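Local coordinates for putative GAF sensor protein (Burkholderia vietnamiensis, PDB 5HL6), which probably reduces free L-methionine-(R)-S-oxide, as a GAF-domain protein of the free methionine sulfoxide reductase family, at residues L27-R32 with L161-F165; S55-L59 with S144-F150. All blocks are in the same frame, centred on the assembly; numbering follows the deposited sequence.

Interaction 1. Residues L27-R32 with L161-F165; sequences LAEQAR and LCRVF
Val164 and Leu161, one helical turn apart on helix 152-176, press their methyl groups against Ala28 and Ala31 of helix 20-35, a near-parallel pairing of the N- and C-terminal helices that pack together in the GAF fold. The axes of the two segments run 13° apart and approach to 9.2 Å, a spacing consistent with the small alanine side chains at the interface. Val164 points toward the other helix and splits its two methyls between successive turns. With CG1 anti to its backbone N (chi1 168°), that methyl lies 3.9 Å from Ala31 CB and touches the backbone of Arg32, while CG2 is turned toward the carbonyl oxygen of Ala28. Leu161 reaches across with its branched end. Its CD2 settles over the backbone of Ala28, 3.6 Å from Ala28 N, and its CD1 meets Leu27 CD2, the two leucine side chains crossing at about a right angle. Leu27 also packs on Leu51 of helix 41-55, and Leu161 on Phe48, which ties the pair to a third helix. No hydrogen bond joins the two segments, so the contact rests on apolar packing. At its partly exposed margin the Arg32 side chain crosses that of Val164 almost perpendicularly, and the bend at chi3 (-54°) folds the guanidinium back over its own helix, leaving Arg32 NH2 4.2 Å from Val164 CG2.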
loop_
_atom_site.group_PDB
_atom_site.type_symbol
_atom_site.label_atom_id
_atom_site.label_comp_id
_atom_site.label_asym_id
_atom_site.label_seq_id
_atom_site.Cartn_x
_atom_site.Cartn_y
_atom_site.Cartn_z
ATOM N N LEU B 27 10.288 -12.860 10.468
ATOM C CA LEU B 27 9.343 -11.996 9.767
ATOM C C LEU B 27 7.900 -12.445 9.988
ATOM O O LEU B 27 6.999 -11.602 10.089
ATOM C CB LEU B 27 9.697 -11.963 8.276
ATOM C CG LEU B 27 9.032 -10.915 7.384
ATOM C CD1 LEU B 27 9.154 -9.529 7.996
ATOM C CD2 LEU B 27 9.650 -10.931 5.989
ATOM N N ALA B 28 7.671 -13.758 10.111
ATOM C CA ALA B 28 6.330 -14.267 10.385
ATOM C C ALA B 28 5.831 -13.814 11.750
ATOM O O ALA B 28 4.647 -13.489 11.915
ATOM C CB ALA B 28 6.324 -15.794 10.298
ATOM N N GLU B 29 6.714 -13.802 12.747
ATOM C CA GLU B 29 6.306 -13.326 14.066
ATOM C C GLU B 29 6.025 -11.831 14.040
ATOM O O GLU B 29 5.074 -11.360 14.673
ATOM C CB GLU B 29 7.372 -13.659 15.109
ATOM C CG GLU B 29 7.104 -13.040 16.475
ATOM C CD GLU B 29 5.758 -13.452 17.076
ATOM O OE1 GLU B 29 5.437 -14.661 17.063
ATOM O OE2 GLU B 29 5.022 -12.563 17.565
ATOM N N GLN B 30 6.840 -11.067 13.306
ATOM C CA GLN B 30 6.557 -9.646 13.131
ATOM C C GLN B 30 5.216 -9.443 12.446
ATOM O O GLN B 30 4.411 -8.601 12.867
ATOM C CB GLN B 30 7.659 -8.976 12.318
ATOM C CG GLN B 30 8.995 -8.885 12.991
ATOM C CD GLN B 30 10.008 -8.236 12.087
ATOM O OE1 GLN B 30 10.526 -8.868 11.166
ATOM N NE2 GLN B 30 10.279 -6.957 12.321
ATOM N N ALA B 31 4.965 -10.204 11.373
ATOM C CA ALA B 31 3.687 -10.119 10.672
ATOM C C ALA B 31 2.526 -10.462 11.595
ATOM O O ALA B 31 1.489 -9.787 11.576
ATOM C CB ALA B 31 3.690 -11.040 9.450
ATOM N N ARG B 32 2.677 -11.517 12.402
ATOM C CA ARG B 32 1.654 -11.849 13.388
ATOM C C ARG B 32 1.398 -10.673 14.323
ATOM O O ARG B 32 0.249 -10.264 14.529
ATOM C CB ARG B 32 2.082 -13.081 14.188
ATOM C CG ARG B 32 1.055 -13.570 15.211
ATOM C CD ARG B 32 1.536 -14.845 15.912
ATOM N NE ARG B 32 1.886 -15.897 14.953
ATOM C CZ ARG B 32 3.128 -16.293 14.676
ATOM N NH1 ARG B 32 4.164 -15.740 15.295
ATOM N NH2 ARG B 32 3.338 -17.249 13.782
ATOM N N LEU B 161 4.488 -16.856 5.443
ATOM C CA LEU B 161 4.023 -15.488 5.674
ATOM C C LEU B 161 2.556 -15.348 5.300
ATOM O O LEU B 161 1.776 -14.729 6.032
ATOM C CB LEU B 161 4.870 -14.480 4.885
ATOM C CG LEU B 161 6.334 -14.321 5.289
ATOM C CD1 LEU B 161 7.007 -13.254 4.457
ATOM C CD2 LEU B 161 6.436 -13.993 6.788
ATOM N N CYS B 162 2.157 -15.938 4.164
ATOM C CA CYS B 162 0.768 -15.826 3.736
ATOM C C CYS B 162 -0.175 -16.554 4.689
ATOM O O CYS B 162 -1.301 -16.093 4.896
ATOM C CB CYS B 162 0.618 -16.330 2.297
ATOM S SG CYS B 162 1.408 -15.199 1.094
ATOM N N ARG B 163 0.261 -17.666 5.296
ATOM C CA ARG B 163 -0.575 -18.315 6.304
ATOM C C ARG B 163 -0.841 -17.378 7.477
ATOM O O ARG B 163 -1.939 -17.383 8.047
ATOM C CB ARG B 163 0.068 -19.611 6.799
ATOM C CG ARG B 163 -0.013 -20.735 5.791
ATOM C CD ARG B 163 0.262 -22.099 6.426
ATOM N NE ARG B 163 1.674 -22.295 6.743
ATOM C CZ ARG B 163 2.602 -22.639 5.852
ATOM N NH1 ARG B 163 2.272 -22.809 4.576
ATOM N NH2 ARG B 163 3.863 -22.799 6.234
ATOM N N VAL B 164 0.149 -16.565 7.855
ATOM C CA VAL B 164 -0.071 -15.611 8.940
ATOM C C VAL B 164 -1.141 -14.604 8.543
ATOM O O VAL B 164 -2.066 -14.320 9.314
ATOM C CB VAL B 164 1.245 -14.914 9.328
ATOM C CG1 VAL B 164 0.963 -13.728 10.237
ATOM C CG2 VAL B 164 2.168 -15.906 10.017
ATOM N N PHE B 165 -1.034 -14.050 7.329
ATOM C CA PHE B 165 -2.010 -13.054 6.894
ATOM C C PHE B 165 -3.403 -13.656 6.815
ATOM O O PHE B 165 -4.376 -13.081 7.312
ATOM C CB PHE B 165 -1.627 -12.456 5.531
ATOM C CG PHE B 165 -2.674 -11.514 4.997
ATOM C CD1 PHE B 165 -2.741 -10.212 5.460
ATOM C CD2 PHE B 165 -3.620 -11.947 4.077
ATOM C CE1 PHE B 165 -3.724 -9.346 5.006
ATOM C CE2 PHE B 165 -4.597 -11.088 3.618
ATOM C CZ PHE B 165 -4.647 -9.787 4.082
#

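Interaction 2. Residues S55-L59 with S144-F150; sequences SLDRL and SPVAARF. With EDO (1,2-ethanediol), chain C.
Arg149 reaches from the loop 144-150 to the backbone of Asp57 and grips one carbonyl oxygen with two nitrogens. Both Arg149 NE and Arg149 NH2 lie 3.0 Å from Asp57 O, which sits at the edge of the guanidinium and close to its plane, so the side-on pair of bonds fixes the rotation of that group. With CG anti to the backbone N (chi1 159°), Arg149 sets CG above the centre of the Phe150 ring, and the bend at chi2 (78°) redirects the chain toward Asp57 O. At the edge of the same ring, Leu59 CD2 meets Phe150 CZ at 3.7 Å. Also on the packed side, Ser144 OG accepts from Val146 N at 3.0 Å, closing an ST turn, while its 2.7 Å bond to Arg58 O joins the two segments.

The outer side is more exposed and charged. The Arg58 guanidinium lies almost parallel to that of Arg149, their planes 11° apart, and Arg149 CD lies over one of its faces, toward the rim, 3.4 Å from Arg58 NH2. Asp57 probably eases the like charges through looser ion pairs: its OD1 is 3.5 Å from Arg149 NH2, well out of the guanidinium plane and thus a purely electrostatic partner, while its OD2 pairs with Arg58 NE. A water loosely bridges Arg149 O and, weakly, Arg58 NH2. An ethanediol, probably from the crystallisation liquor, joins Leu56 O to Leu59 N. The whole is a loop-to-loop contact at one end of the GAF domain, held by side-chain bonds to backbone carbonyls and supplemented by the Asp57, Arg58, Arg149 salt-bridge network.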
loop_
_atom_site.group_PDB
_atom_site.type_symbol
_atom_site.label_atom_id
_atom_site.label_comp_id
_atom_site.label_asym_id
_atom_site.label_seq_id
_atom_site.Cartn_x
_atom_site.Cartn_y
_atom_site.Cartn_z
ATOM N N SER B 55 11.513 -5.661 4.552
ATOM C CA SER B 55 12.340 -6.595 5.307
ATOM C C SER B 55 13.212 -7.494 4.439
ATOM O O SER B 55 14.191 -8.048 4.950
ATOM C CB SER B 55 11.455 -7.473 6.201
ATOM O OG SER B 55 10.659 -6.662 7.053
ATOM N N LEU B 56 12.892 -7.662 3.158
ATOM C CA LEU B 56 13.678 -8.492 2.251
ATOM C C LEU B 56 14.369 -7.623 1.206
ATOM O O LEU B 56 13.789 -6.652 0.711
ATOM C CB LEU B 56 12.792 -9.538 1.569
ATOM C CG LEU B 56 11.921 -10.346 2.535
ATOM C CD1 LEU B 56 10.868 -11.109 1.781
ATOM C CD2 LEU B 56 12.749 -11.299 3.374
ATOM N N ASP B 57 15.611 -7.965 0.877
ATOM C CA ASP B 57 16.366 -7.148 -0.062
ATOM C C ASP B 57 16.083 -7.590 -1.496
ATOM O O ASP B 57 15.483 -8.639 -1.744
ATOM C CB ASP B 57 17.866 -7.207 0.249
ATOM C CG ASP B 57 18.520 -8.503 -0.208
ATOM O OD1 ASP B 57 17.834 -9.545 -0.272
ATOM O OD2 ASP B 57 19.734 -8.479 -0.499
ATOM N N ARG B 58 16.489 -6.749 -2.447
ATOM C CA ARG B 58 16.415 -7.068 -3.873
ATOM C C ARG B 58 14.982 -7.370 -4.319
ATOM O O ARG B 58 14.725 -8.345 -5.027
ATOM C CB ARG B 58 17.346 -8.236 -4.210
ATOM C CG ARG B 58 18.815 -7.968 -3.929
ATOM C CD ARG B 58 19.661 -9.201 -4.225
ATOM N NE ARG B 58 19.296 -10.341 -3.382
ATOM C CZ ARG B 58 19.558 -11.611 -3.682
ATOM N NH1 ARG B 58 20.181 -11.916 -4.812
ATOM N NH2 ARG B 58 19.188 -12.581 -2.857
ATOM N N LEU B 59 14.040 -6.522 -3.893
ATOM C CA LEU B 59 12.644 -6.606 -4.302
ATOM C C LEU B 59 12.241 -5.336 -5.044
ATOM O O LEU B 59 12.756 -4.249 -4.767
ATOM C CB LEU B 59 11.709 -6.798 -3.104
ATOM C CG LEU B 59 11.881 -8.040 -2.236
ATOM C CD1 LEU B 59 10.748 -8.116 -1.226
ATOM C CD2 LEU B 59 11.912 -9.288 -3.111
ATOM N N SER B 144 11.276 -9.404 -8.079
ATOM C CA SER B 144 12.649 -8.961 -7.916
ATOM C C SER B 144 13.204 -8.564 -9.273
ATOM O O SER B 144 12.845 -9.173 -10.285
ATOM C CB SER B 144 13.516 -10.078 -7.320
ATOM O OG SER B 144 14.899 -9.750 -7.352
ATOM N N PRO B 145 14.064 -7.542 -9.332
ATOM C CA PRO B 145 14.746 -7.222 -10.592
ATOM C C PRO B 145 15.953 -8.102 -10.867
ATOM O O PRO B 145 16.633 -7.892 -11.878
ATOM C CB PRO B 145 15.165 -5.756 -10.398
ATOM C CG PRO B 145 15.366 -5.619 -8.918
ATOM C CD PRO B 145 14.414 -6.595 -8.254
ATOM N N VAL B 146 16.224 -9.079 -10.004
ATOM C CA VAL B 146 17.368 -9.976 -10.134
ATOM C C VAL B 146 16.866 -11.354 -10.549
ATOM O O VAL B 146 15.864 -11.848 -10.018
ATOM C CB VAL B 146 18.166 -10.048 -8.816
ATOM C CG1 VAL B 146 19.272 -11.088 -8.914
ATOM C CG2 VAL B 146 18.739 -8.683 -8.464
ATOM N N ALA B 147 17.564 -11.974 -11.498
ATOM C CA ALA B 147 17.188 -13.308 -11.951
ATOM C C ALA B 147 17.341 -14.327 -10.824
ATOM O O ALA B 147 18.309 -14.290 -10.057
ATOM C CB ALA B 147 18.044 -13.716 -13.150
ATOM N N ALA B 148 16.359 -15.228 -10.717
ATOM C CA ALA B 148 16.385 -16.333 -9.754
ATOM C C ALA B 148 16.599 -15.843 -8.320
ATOM O O ALA B 148 17.360 -16.430 -7.547
ATOM C CB ALA B 148 17.449 -17.362 -10.141
ATOM N N ARG B 149 15.915 -14.757 -7.954
ATOM C CA ARG B 149 15.999 -14.269 -6.581
ATOM C C ARG B 149 15.316 -15.215 -5.595
ATOM O O ARG B 149 15.715 -15.275 -4.425
ATOM C CB ARG B 149 15.391 -12.866 -6.500
ATOM C CG ARG B 149 14.941 -12.398 -5.111
ATOM C CD ARG B 149 16.108 -11.962 -4.248
ATOM N NE ARG B 149 15.672 -11.382 -2.975
ATOM C CZ ARG B 149 15.374 -12.090 -1.891
ATOM N NH1 ARG B 149 15.446 -13.416 -1.922
ATOM N NH2 ARG B 149 15.003 -11.476 -0.773
ATOM N N PHE B 150 14.313 -15.970 -6.042
ATOM C CA PHE B 150 13.507 -16.813 -5.166
ATOM C C PHE B 150 13.780 -18.288 -5.441
ATOM O O PHE B 150 13.657 -18.749 -6.583
ATOM C CB PHE B 150 12.014 -16.511 -5.339
ATOM C CG PHE B 150 11.676 -15.050 -5.213
ATOM C CD1 PHE B 150 11.713 -14.422 -3.979
ATOM C CD2 PHE B 150 11.324 -14.303 -6.330
ATOM C CE1 PHE B 150 11.407 -13.076 -3.861
ATOM C CE2 PHE B 150 11.022 -12.956 -6.221
ATOM C CZ PHE B 150 11.062 -12.343 -4.986
HETATM C C1 EDO C . 12.900 -3.513 -1.428
HETATM O O1 EDO C . 13.904 -4.535 -1.538
HETATM C C2 EDO C . 13.226 -2.579 -0.266
HETATM O O2 EDO C . 13.387 -3.357 0.928
HETATM O O HOH W 1 18.100 -15.361 -2.621
#

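In the fold
Both interactions tie together parts of one GAF domain that are distant in sequence, and both involve the C-terminal part of the fold: segment 161-165 lies on helix 152-176, and the loop 144-150 leads into it. Interaction 1 is a buried, apolar helix pair without hydrogen bonds between its segments. Interaction 2, only partly buried, joins two loops near the surface through backbone carbonyls, a serine hydroxyl and charged side chains, with apolar packing beneath. Their centres are 19 Å apart, yet they meet at Leu27: its CD1 lies 3.4 Å from Ser55 OG, and Leu27 CD2 packs on Leu56 CD2, so Leu27, a member of interaction 1, also borders interaction 2.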